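Local coordinates for protein xylulose kinase (Bifidobacterium adolescentis ATCC 15703, PDB 3I8B) that probably phosphorylates D-xylulose to D-xylulose 5-phosphate with ATP, as a magnesium-binding sugar kinase of the FGGY family, at residues L6-V10 / A465-A470; D63-L68 / N261-L267; K127-K132 / Y308-G312. All coordinates share one frame; numbering follows the deposited sequence.

Contact 1 (L6-V10 / A465-A470); sequences LVAGV and AARQAA
G9 on strand 6-10 and A466 on helix 465-470 bring their backbones together, the two segment axes running 139° apart and 6.2 Å from each other at closest approach. G9 CA lies 3.5 Å from A466 N. A CB on G9 would point at the helix and run into A466 N, so the bare glycine lets the helix come this near. A465 CB meets G9 CA at 3.7 Å and also lies near V10 O. The sheet beneath has strand order 3-2-1-4-5, as in the ribonuclease H-like fold of the actin-type ATPase clan. Helix 460-474, whose residues 465-470 belong to the C-terminal family region, packs on this N-terminal sheet. V7 is the one large side chain in the contact. With chi1 at -64°, V7 CG2 sits between its own backbone N and C and faces A466 O at 3.4 Å. V7 CG1 lies 4.1 Å from A470 CB. V7 CB itself meets A469 CB at 4.0 Å. No hydrogen bond crosses between the segments. V10 leads directly into D11, predicted to be important for activity, and the side chain of A465 is about 9 Å from that of D274, the predicted proton acceptor.

Contact 2 (D63-L68 / N261-L267); sequences DDVSAL and NVEGGCL
A67 and L267 form a parallel beta bridge where strand 65-72 meets strand 267-273, an outermost strand of the ribonuclease H-like sheet in the N-terminal domain. Loop residues 261-266 lead into the bridge and pack beside residues 63-66. L267 N donates to S66 O at 3.1 Å, from 46° above the carbonyl plane. L267 O then accepts L68 N at 3.0 Å. Further out, N261 N donates to D63 O, which ties the start of the loop to the turn before the strand. Between these bonds V262, the first residue of a type II turn to G265, points toward segment 63-68. V262 CG1 lies against D64 C at 3.4 Å, and V262 CG2 faces V65 O and S66 OG. With an alanine in place of V262 both methyls are gone, which would probably leave a gap against D64 C and V65 O. C266 CB closes on V65 O at 3.3 Å, a buried carbonyl with no polar partner in the model. C266 SG sits over the backbone of A67 and 3.8 Å from L68 CB. Two waters join the segments: one donates to both S66 O and G265 O, and the other links S66 OG with E263 O. Chi1 of 62° places L267 CG between its backbone N and C, and L267 CD1 presses on A67 CB at a tight 3.3 Å.

Contact 3 (K127-K132 / Y308-G312); sequences KQRWVK and YDLTG
Y308 lies against the end of segment 127-132 and meets V131 and K132. Y308 CB touches V131 CG1 at 3.9 Å. From there chi1 of -64° sets CG anti to the carbonyl carbon, and the ring runs along the helix backbone. Y308 CD1 comes to 3.3 Å from V131 O, which lies in the ring plane at the ring's edge. CE1 keeps close to the same oxygen and is also near K132 O. At the tip, Y308 OH donates to a water at 2.8 Å, and this water donates in turn to K132 O. The tyrosine thus sets its CB on a methyl, its ring edge on a carbonyl oxygen and its hydroxyl on a water.

V131 is the centre of the contact. V131 CG2 rests 3.3 Å from D309 O, and V131 CG1 also reaches L310 CD2. L310 lies across the helix surface, with L310 CD2 on K132 CG at 4.1 Å. Residues D309 to G312 make a type I turn, closed by G312 N to D309 O. The positive phi of G312 favours glycine, and a CB here would point toward the helix. G312 CA sits near V131 CG2, and the extended chain of K127 passes T311 O with its CD. D309 OD2 accepts from the backbone N atoms of A313 and V314, within the same loop. T311 O has a partner in N378.

Helix 122-134 lies in the N-terminal family region and the loop in the C-terminal one, so the contact bridges the two halves of the kinase. No direct hydrogen bond joins these two segments. Methyl groups and a ring edge are set against backbone carbonyls, with one water, so the fit rests mainly on shape and van der Waals packing.

Contact 1 is fully buried, while contacts 2 and 3 are partly open to solvent. Contacts 1 and 2 share one sheet. Strands 6-12 and 65-72 are neighbours in it, and L6 O and S66 N are 3.0 Å apart, a probable hydrogen bond. Contact 1 covers a face of that sheet with alanines. Contact 2 pairs its outer strand through backbone bonds, with side-chain packing and bridging waters beside them. Contact 3 stands apart, its centre about 34 Å from that of contact 1 and on the other side of the chain's centre. Contacts 1 and 3 both join the N- and C-terminal family regions without direct hydrogen bonds, but contact 3 adds a water bridge at the tyrosine.

Contact 1 (L6-V10 / A465-A470)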
ATOM      1  N   LEU A   6     -26.177   9.989  -0.416  1.00  9.43           N
ATOM      2  CA  LEU A   6     -24.838  10.205  -0.929  1.00 10.11           C
ATOM      3  C   LEU A   6     -23.822   9.795   0.133  1.00 12.78           C
ATOM      4  O   LEU A   6     -24.087   9.920   1.329  1.00  9.93           O
ATOM      5  CB  LEU A   6     -24.643  11.687  -1.253  1.00 10.20           C
ATOM      6  CG  LEU A   6     -25.471  12.300  -2.392  1.00 13.80           C
ATOM      7  CD1 LEU A   6     -25.135  13.789  -2.550  1.00 11.81           C
ATOM      8  CD2 LEU A   6     -25.216  11.547  -3.703  1.00 14.06           C
ATOM      9  N   VAL A   7     -22.676   9.300  -0.315  1.00 11.11           N
ATOM     10  CA  VAL A   7     -21.513   9.116   0.544  1.00 12.63           C
ATOM     11  C   VAL A   7     -20.341   9.870  -0.084  1.00 14.01           C
ATOM     12  O   VAL A   7     -20.442  10.402  -1.207  1.00 12.68           O
ATOM     13  CB  VAL A   7     -21.123   7.617   0.743  1.00  9.80           C
ATOM     14  CG1 VAL A   7     -22.225   6.852   1.473  1.00 11.74           C
ATOM     15  CG2 VAL A   7     -20.808   6.968  -0.580  1.00 11.46           C
ATOM     16  N   ALA A   8     -19.226   9.919   0.636  1.00  9.99           N
ATOM     17  CA  ALA A   8     -18.045  10.593   0.118  1.00 10.01           C
ATOM     18  C   ALA A   8     -16.837   9.720   0.374  1.00  9.33           C
ATOM     19  O   ALA A   8     -16.635   9.230   1.488  1.00  8.87           O
ATOM     20  CB  ALA A   8     -17.876  11.947   0.768  1.00  9.44           C
ATOM     21  N   GLY A   9     -16.059   9.494  -0.675  1.00  8.61           N
ATOM     22  CA  GLY A   9     -14.803   8.780  -0.561  1.00  8.92           C
ATOM     23  C   GLY A   9     -13.708   9.817  -0.655  1.00  9.49           C
ATOM     24  O   GLY A   9     -13.649  10.599  -1.617  1.00  8.72           O
ATOM     25  N   VAL A  10     -12.861   9.853   0.366  1.00  9.57           N
ATOM     26  CA  VAL A  10     -11.721  10.754   0.379  1.00  9.35           C
ATOM     27  C   VAL A  10     -10.462   9.944   0.127  1.00 12.33           C
ATOM     28  O   VAL A  10     -10.270   8.866   0.717  1.00  9.58           O
ATOM     29  CB  VAL A  10     -11.591  11.513   1.720  1.00  8.83           C
ATOM     30  CG1 VAL A  10     -10.434  12.486   1.664  1.00  8.09           C
ATOM     31  CG2 VAL A  10     -12.886  12.251   2.047  1.00  9.87           C
ATOM     32  N   ALA A 465     -13.064   4.039  -0.963  1.00 10.21           N
ATOM     33  CA  ALA A 465     -13.466   4.688   0.281  1.00 10.26           C
ATOM     34  C   ALA A 465     -14.970   4.977   0.289  1.00 11.99           C
ATOM     35  O   ALA A 465     -15.631   4.813   1.322  1.00  9.01           O
ATOM     36  CB  ALA A 465     -12.646   5.960   0.544  1.00  7.42           C
ATOM     37  N   ALA A 466     -15.515   5.392  -0.854  1.00  9.90           N
ATOM     38  CA  ALA A 466     -16.952   5.628  -0.932  1.00  9.61           C
ATOM     39  C   ALA A 466     -17.706   4.320  -0.773  1.00  8.21           C
ATOM     40  O   ALA A 466     -18.760   4.283  -0.152  1.00 10.31           O
ATOM     41  CB  ALA A 466     -17.337   6.314  -2.268  1.00  8.47           C
ATOM     42  N   ARG A 467     -17.165   3.246  -1.340  1.00  8.74           N
ATOM     43  CA  ARG A 467     -17.800   1.930  -1.240  1.00 10.52           C
ATOM     44  C   ARG A 467     -17.838   1.460   0.205  1.00  9.73           C
ATOM     45  O   ARG A 467     -18.809   0.844   0.653  1.00  9.97           O
ATOM     46  CB  ARG A 467     -17.087   0.895  -2.127  1.00 13.91           C
ATOM     47  CG  ARG A 467     -17.894  -0.378  -2.367  1.00 12.81           C
ATOM     48  CD  ARG A 467     -17.191  -1.388  -3.303  1.00 15.69           C
ATOM     49  NE  ARG A 467     -18.018  -2.586  -3.462  1.00 17.68           N
ATOM     50  CZ  ARG A 467     -17.562  -3.833  -3.575  1.00 16.89           C
ATOM     51  NH1 ARG A 467     -16.259  -4.077  -3.554  1.00 16.59           N
ATOM     52  NH2 ARG A 467     -18.413  -4.844  -3.707  1.00 13.56           N
ATOM     53  N   GLN A 468     -16.799   1.779   0.952  1.00  8.59           N
ATOM     54  CA  GLN A 468     -16.751   1.357   2.344  1.00  9.95           C
ATOM     55  C   GLN A 468     -17.716   2.172   3.186  1.00  9.29           C
ATOM     56  O   GLN A 468     -18.362   1.641   4.089  1.00 11.37           O
ATOM     57  CB  GLN A 468     -15.331   1.468   2.907  1.00  9.83           C
ATOM     58  CG  GLN A 468     -15.216   1.045   4.381  1.00  7.81           C
ATOM     59  CD  GLN A 468     -13.960   1.622   5.035  1.00  9.92           C
ATOM     60  OE1 GLN A 468     -13.863   2.830   5.249  1.00  8.21           O
ATOM     61  NE2 GLN A 468     -12.993   0.754   5.348  1.00  8.44           N
ATOM     62  N   ALA A 469     -17.807   3.465   2.902  1.00 10.39           N
ATOM     63  CA  ALA A 469     -18.770   4.314   3.610  1.00 10.57           C
ATOM     64  C   ALA A 469     -20.206   3.866   3.298  1.00 10.60           C
ATOM     65  O   ALA A 469     -21.055   3.801   4.191  1.00 10.16           O
ATOM     66  CB  ALA A 469     -18.572   5.777   3.243  1.00  6.54           C
ATOM     67  N   ALA A 470     -20.473   3.555   2.030  1.00 12.06           N
ATOM     68  CA  ALA A 470     -21.792   3.029   1.652  1.00 10.18           C
ATOM     69  C   ALA A 470     -22.072   1.660   2.303  1.00 10.49           C
ATOM     70  O   ALA A 470     -23.193   1.367   2.738  1.00 10.62           O
ATOM     71  CB  ALA A 470     -21.929   2.960   0.146  1.00  9.97           C
TER

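Contact 2 (D63-L68 / N261-L267)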
ATOM      1  N   ASP A  63     -22.558  18.804   2.869  1.00 11.39           N
ATOM      2  CA  ASP A  63     -23.717  19.009   3.735  1.00 11.51           C
ATOM      3  C   ASP A  63     -24.789  17.944   3.494  1.00 11.40           C
ATOM      4  O   ASP A  63     -25.598  17.671   4.376  1.00 10.67           O
ATOM      5  CB  ASP A  63     -24.352  20.374   3.494  1.00 13.00           C
ATOM      6  CG  ASP A  63     -23.469  21.525   3.908  1.00 16.74           C
ATOM      7  OD1 ASP A  63     -22.506  21.333   4.697  1.00 16.95           O
ATOM      8  OD2 ASP A  63     -23.767  22.646   3.443  1.00 16.61           O
ATOM      9  N   ASP A  64     -24.797  17.363   2.297  1.00  9.81           N
ATOM     10  CA  ASP A  64     -25.793  16.355   1.942  1.00 10.84           C
ATOM     11  C   ASP A  64     -25.245  14.928   1.989  1.00 11.70           C
ATOM     12  O   ASP A  64     -25.813  14.016   1.381  1.00 10.42           O
ATOM     13  CB  ASP A  64     -26.369  16.645   0.551  1.00 14.38           C
ATOM     14  CG  ASP A  64     -25.286  16.767  -0.530  1.00 14.08           C
ATOM     15  OD1 ASP A  64     -24.080  16.677  -0.208  1.00 13.63           O
ATOM     16  OD2 ASP A  64     -25.647  16.972  -1.711  1.00 12.30           O
ATOM     17  N   VAL A  65     -24.151  14.731   2.721  1.00  9.87           N
ATOM     18  CA  VAL A  65     -23.482  13.438   2.735  1.00  9.78           C
ATOM     19  C   VAL A  65     -23.742  12.678   4.043  1.00 11.37           C
ATOM     20  O   VAL A  65     -23.626  13.247   5.130  1.00 10.31           O
ATOM     21  CB  VAL A  65     -21.966  13.607   2.455  1.00 13.08           C
ATOM     22  CG1 VAL A  65     -21.232  12.301   2.622  1.00  8.84           C
ATOM     23  CG2 VAL A  65     -21.760  14.181   1.045  1.00 12.09           C
ATOM     24  N   SER A  66     -24.081  11.390   3.909  1.00 11.35           N
ATOM     25  CA  SER A  66     -24.518  10.522   5.012  1.00 13.07           C
ATOM     26  C   SER A  66     -23.430   9.623   5.631  1.00 10.34           C
ATOM     27  O   SER A  66     -23.572   9.144   6.757  1.00  9.36           O
ATOM     28  CB  SER A  66     -25.679   9.648   4.533  1.00 12.33           C
ATOM     29  OG  SER A  66     -26.841  10.429   4.323  1.00 10.30           O
ATOM     30  N   ALA A  67     -22.355   9.378   4.892  1.00 12.55           N
ATOM     31  CA  ALA A  67     -21.212   8.648   5.444  1.00 11.28           C
ATOM     32  C   ALA A  67     -19.980   9.002   4.635  1.00 10.36           C
ATOM     33  O   ALA A  67     -20.089   9.326   3.457  1.00  8.48           O
ATOM     34  CB  ALA A  67     -21.457   7.148   5.412  1.00  8.71           C
ATOM     35  N   LEU A  68     -18.811   8.939   5.280  1.00 10.44           N
ATOM     36  CA  LEU A  68     -17.561   9.319   4.646  1.00  9.95           C
ATOM     37  C   LEU A  68     -16.438   8.387   5.122  1.00 10.06           C
ATOM     38  O   LEU A  68     -16.425   7.966   6.286  1.00  8.83           O
ATOM     39  CB  LEU A  68     -17.240  10.776   4.998  1.00 10.34           C
ATOM     40  CG  LEU A  68     -15.931  11.413   4.531  1.00  9.70           C
ATOM     41  CD1 LEU A  68     -16.146  12.918   4.372  1.00 10.78           C
ATOM     42  CD2 LEU A  68     -14.745  11.142   5.474  1.00  8.68           C
ATOM     43  N   ASN A 261     -27.203  18.586   6.688  1.00 13.76           N
ATOM     44  CA  ASN A 261     -28.515  18.537   6.036  1.00 13.75           C
ATOM     45  C   ASN A 261     -29.038  17.126   5.772  1.00 17.61           C
ATOM     46  O   ASN A 261     -29.887  16.937   4.903  1.00 17.89           O
ATOM     47  CB  ASN A 261     -28.517  19.338   4.718  1.00 13.84           C
ATOM     48  CG  ASN A 261     -28.352  20.832   4.941  1.00 15.86           C
ATOM     49  OD1 ASN A 261     -28.755  21.354   5.975  1.00 21.00           O
ATOM     50  ND2 ASN A 261     -27.746  21.527   3.971  1.00 14.29           N
ATOM     51  N   VAL A 262     -28.540  16.132   6.503  1.00 16.96           N
ATOM     52  CA  VAL A 262     -29.083  14.778   6.376  1.00 15.12           C
ATOM     53  C   VAL A 262     -29.486  14.209   7.739  1.00 19.66           C
ATOM     54  O   VAL A 262     -28.922  14.605   8.767  1.00 15.89           O
ATOM     55  CB  VAL A 262     -28.071  13.800   5.738  1.00 15.27           C
ATOM     56  CG1 VAL A 262     -27.517  14.362   4.440  1.00 15.84           C
ATOM     57  CG2 VAL A 262     -26.946  13.517   6.706  1.00 16.80           C
ATOM     58  N   GLU A 263     -30.461  13.293   7.721  1.00 17.98           N
ATOM     59  CA  GLU A 263     -30.919  12.551   8.899  1.00 21.20           C
ATOM     60  C   GLU A 263     -29.772  11.788   9.529  1.00 17.51           C
ATOM     61  O   GLU A 263     -29.212  10.888   8.904  1.00 19.39           O
ATOM     62  CB  GLU A 263     -31.990  11.517   8.520  1.00 21.07           C
ATOM     63  CG  GLU A 263     -33.363  12.072   8.124  1.00 23.46           C
ATOM     64  CD  GLU A 263     -33.914  13.091   9.118  1.00 25.54           C
ATOM     65  OE1 GLU A 263     -33.737  14.297   8.847  1.00 26.55           O
ATOM     66  OE2 GLU A 263     -34.514  12.696  10.153  1.00 19.63           O
ATOM     67  N   GLY A 264     -29.426  12.147  10.759  1.00 16.93           N
ATOM     68  CA  GLY A 264     -28.404  11.433  11.504  1.00 17.98           C
ATOM     69  C   GLY A 264     -26.991  11.934  11.261  1.00 16.57           C
ATOM     70  O   GLY A 264     -26.032  11.361  11.782  1.00 16.23           O
ATOM     71  N   GLY A 265     -26.857  12.999  10.477  1.00 12.81           N
ATOM     72  CA  GLY A 265     -25.541  13.543  10.152  1.00 13.06           C
ATOM     73  C   GLY A 265     -24.721  12.583   9.310  1.00 11.97           C
ATOM     74  O   GLY A 265     -25.272  11.692   8.673  1.00 12.16           O
ATOM     75  N   CYS A 266     -23.402  12.753   9.326  1.00 10.18           N
ATOM     76  CA  CYS A 266     -22.498  11.959   8.507  1.00  9.10           C
ATOM     77  C   CYS A 266     -21.649  11.027   9.373  1.00 12.47           C
ATOM     78  O   CYS A 266     -20.783  11.488  10.143  1.00 11.46           O
ATOM     79  CB  CYS A 266     -21.592  12.884   7.702  1.00  9.02           C
ATOM     80  SG  CYS A 266     -20.443  12.043   6.620  1.00  9.64           S
ATOM     81  N   LEU A 267     -21.909   9.724   9.274  1.00  7.54           N
ATOM     82  CA  LEU A 267     -21.094   8.772  10.014  1.00 13.67           C
ATOM     83  C   LEU A 267     -19.716   8.645   9.385  1.00 10.76           C
ATOM     84  O   LEU A 267     -19.504   9.030   8.235  1.00 10.46           O
ATOM     85  CB  LEU A 267     -21.777   7.406  10.135  1.00 13.49           C
ATOM     86  CG  LEU A 267     -22.121   6.577   8.907  1.00 15.43           C
ATOM     87  CD1 LEU A 267     -20.902   5.799   8.415  1.00 16.42           C
ATOM     88  CD2 LEU A 267     -23.242   5.613   9.285  1.00 14.80           C
TER
HETATM   89  O   HOH W   1     -26.020   9.208   8.160  1.00 16.42           O
HETATM   90  O   HOH W   2     -28.733   9.684   6.227  1.00 26.53           O

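Contact 3 (K127-K132 / Y308-G312)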
ATOM      1  N   LYS A 127      14.547 -11.212  10.219  1.00 14.65           N
ATOM      2  CA  LYS A 127      13.510 -11.026   9.213  1.00 17.93           C
ATOM      3  C   LYS A 127      12.349 -11.975   9.474  1.00 15.56           C
ATOM      4  O   LYS A 127      11.203 -11.559   9.476  1.00 15.45           O
ATOM      5  CB  LYS A 127      14.053 -11.215   7.793  1.00 16.09           C
ATOM      6  CG  LYS A 127      14.978 -10.104   7.330  1.00 18.51           C
ATOM      7  CD  LYS A 127      15.439 -10.336   5.888  1.00 21.37           C
ATOM      8  CE  LYS A 127      16.320  -9.190   5.407  1.00 24.71           C
ATOM      9  NZ  LYS A 127      17.306  -9.647   4.384  1.00 34.14           N
ATOM     10  N   GLN A 128      12.653 -13.244   9.721  1.00 14.85           N
ATOM     11  CA  GLN A 128      11.622 -14.247   9.951  1.00 14.69           C
ATOM     12  C   GLN A 128      10.790 -13.955  11.195  1.00 17.20           C
ATOM     13  O   GLN A 128       9.574 -14.183  11.210  1.00 15.34           O
ATOM     14  CB  GLN A 128      12.260 -15.634  10.059  1.00 18.94           C
ATOM     15  CG  GLN A 128      11.372 -16.683  10.695  1.00 20.55           C
ATOM     16  CD  GLN A 128      11.981 -18.067  10.617  1.00 23.62           C
ATOM     17  OE1 GLN A 128      12.514 -18.464   9.575  1.00 27.02           O
ATOM     18  NE2 GLN A 128      11.916 -18.808  11.718  1.00 24.29           N
ATOM     19  N   ARG A 129      11.444 -13.464  12.244  1.00 14.87           N
ATOM     20  CA  ARG A 129      10.747 -13.141  13.489  1.00 14.05           C
ATOM     21  C   ARG A 129       9.804 -11.939  13.329  1.00 12.98           C
ATOM     22  O   ARG A 129       8.739 -11.881  13.965  1.00 16.60           O
ATOM     23  CB  ARG A 129      11.750 -12.900  14.620  1.00 16.64           C
ATOM     24  CG  ARG A 129      12.324 -14.192  15.222  1.00 16.60           C
ATOM     25  CD  ARG A 129      13.571 -13.906  16.089  1.00 18.41           C
ATOM     26  NE  ARG A 129      14.076 -15.126  16.719  1.00 17.24           N
ATOM     27  CZ  ARG A 129      15.234 -15.219  17.365  1.00 20.71           C
ATOM     28  NH1 ARG A 129      16.025 -14.158  17.479  1.00 13.90           N
ATOM     29  NH2 ARG A 129      15.599 -16.378  17.904  1.00 21.14           N
ATOM     30  N   TRP A 130      10.195 -10.984  12.490  1.00 10.33           N
ATOM     31  CA  TRP A 130       9.327  -9.845  12.180  1.00 11.38           C
ATOM     32  C   TRP A 130       8.096 -10.293  11.402  1.00 12.14           C
ATOM     33  O   TRP A 130       6.963  -9.914  11.727  1.00 12.68           O
ATOM     34  CB  TRP A 130      10.085  -8.752  11.405  1.00  9.46           C
ATOM     35  CG  TRP A 130      10.859  -7.847  12.301  1.00 11.01           C
ATOM     36  CD1 TRP A 130      12.224  -7.837  12.498  1.00 12.51           C
ATOM     37  CD2 TRP A 130      10.323  -6.825  13.150  1.00  8.30           C
ATOM     38  NE1 TRP A 130      12.555  -6.863  13.416  1.00 12.47           N
ATOM     39  CE2 TRP A 130      11.408  -6.235  13.833  1.00 11.43           C
ATOM     40  CE3 TRP A 130       9.029  -6.345  13.390  1.00  9.58           C
ATOM     41  CZ2 TRP A 130      11.238  -5.192  14.744  1.00 10.49           C
ATOM     42  CZ3 TRP A 130       8.859  -5.310  14.305  1.00 10.89           C
ATOM     43  CH2 TRP A 130       9.959  -4.747  14.970  1.00 12.51           C
ATOM     44  N   VAL A 131       8.317 -11.093  10.369  1.00 11.70           N
ATOM     45  CA  VAL A 131       7.214 -11.610   9.568  1.00 12.88           C
ATOM     46  C   VAL A 131       6.185 -12.363  10.440  1.00 14.99           C
ATOM     47  O   VAL A 131       4.974 -12.105  10.354  1.00 12.34           O
ATOM     48  CB  VAL A 131       7.746 -12.470   8.398  1.00 13.35           C
ATOM     49  CG1 VAL A 131       6.613 -13.221   7.673  1.00 12.65           C
ATOM     50  CG2 VAL A 131       8.501 -11.584   7.428  1.00 14.58           C
ATOM     51  N   LYS A 132       6.671 -13.266  11.297  1.00 13.10           N
ATOM     52  CA  LYS A 132       5.797 -14.006  12.207  1.00 18.05           C
ATOM     53  C   LYS A 132       5.112 -13.109  13.254  1.00 16.57           C
ATOM     54  O   LYS A 132       3.965 -13.347  13.618  1.00 16.60           O
ATOM     55  CB  LYS A 132       6.544 -15.173  12.879  1.00 15.71           C
ATOM     56  CG  LYS A 132       6.965 -16.283  11.909  1.00 21.73           C
ATOM     57  CD  LYS A 132       7.721 -17.431  12.610  1.00 28.11           C
ATOM     58  CE  LYS A 132       8.894 -16.887  13.437  1.00 33.19           C
ATOM     59  NZ  LYS A 132      10.087 -17.813  13.662  1.00 33.58           N
ATOM     60  N   TYR A 308       2.591 -15.272   5.176  1.00 17.22           N
ATOM     61  CA  TYR A 308       3.881 -15.102   5.845  1.00 14.98           C
ATOM     62  C   TYR A 308       5.067 -15.428   4.931  1.00 13.95           C
ATOM     63  O   TYR A 308       5.482 -16.574   4.838  1.00 15.68           O
ATOM     64  CB  TYR A 308       3.933 -15.984   7.099  1.00 14.62           C
ATOM     65  CG  TYR A 308       2.932 -15.610   8.167  1.00 14.76           C
ATOM     66  CD1 TYR A 308       3.171 -14.542   9.016  1.00 13.67           C
ATOM     67  CD2 TYR A 308       1.753 -16.334   8.336  1.00 12.68           C
ATOM     68  CE1 TYR A 308       2.261 -14.183   9.988  1.00 12.61           C
ATOM     69  CE2 TYR A 308       0.834 -15.988   9.317  1.00 15.45           C
ATOM     70  CZ  TYR A 308       1.098 -14.912  10.142  1.00 16.14           C
ATOM     71  OH  TYR A 308       0.209 -14.553  11.122  1.00 13.76           O
ATOM     72  N   ASP A 309       5.603 -14.423   4.252  1.00 13.45           N
ATOM     73  CA  ASP A 309       6.827 -14.607   3.480  1.00 18.47           C
ATOM     74  C   ASP A 309       8.055 -14.456   4.394  1.00 15.41           C
ATOM     75  O   ASP A 309       8.537 -13.350   4.605  1.00 13.57           O
ATOM     76  CB  ASP A 309       6.888 -13.611   2.320  1.00 13.66           C
ATOM     77  CG  ASP A 309       8.221 -13.650   1.584  1.00 17.44           C
ATOM     78  OD1 ASP A 309       9.011 -14.594   1.825  1.00 17.16           O
ATOM     79  OD2 ASP A 309       8.477 -12.733   0.772  1.00 15.29           O
ATOM     80  N   LEU A 310       8.542 -15.573   4.937  1.00 15.61           N
ATOM     81  CA  LEU A 310       9.642 -15.570   5.910  1.00 16.17           C
ATOM     82  C   LEU A 310      10.891 -14.895   5.365  1.00 18.25           C
ATOM     83  O   LEU A 310      11.811 -14.531   6.104  1.00 17.72           O
ATOM     84  CB  LEU A 310       9.969 -17.001   6.359  1.00 18.45           C
ATOM     85  CG  LEU A 310       8.784 -17.759   6.958  1.00 21.92           C
ATOM     86  CD1 LEU A 310       9.213 -19.126   7.495  1.00 20.66           C
ATOM     87  CD2 LEU A 310       8.106 -16.921   8.044  1.00 18.95           C
ATOM     88  N   THR A 311      10.892 -14.730   4.054  1.00 16.59           N
ATOM     89  CA  THR A 311      11.946 -14.063   3.311  1.00 18.46           C
ATOM     90  C   THR A 311      11.934 -12.540   3.500  1.00 19.45           C
ATOM     91  O   THR A 311      12.969 -11.881   3.391  1.00 18.60           O
ATOM     92  CB  THR A 311      11.747 -14.397   1.826  1.00 22.17           C
ATOM     93  OG1 THR A 311      12.723 -15.357   1.411  1.00 25.99           O
ATOM     94  CG2 THR A 311      11.795 -13.166   0.972  1.00 20.13           C
ATOM     95  N   GLY A 312      10.754 -11.982   3.763  1.00 15.94           N
ATOM     96  CA  GLY A 312      10.617 -10.555   3.984  1.00 16.43           C
ATOM     97  C   GLY A 312      10.521  -9.742   2.704  1.00 19.01           C
ATOM     98  O   GLY A 312      10.784  -8.536   2.709  1.00 19.91           O
TER
HETATM   99  O   HOH W   3       1.196 -13.071  13.232  1.00 14.37           O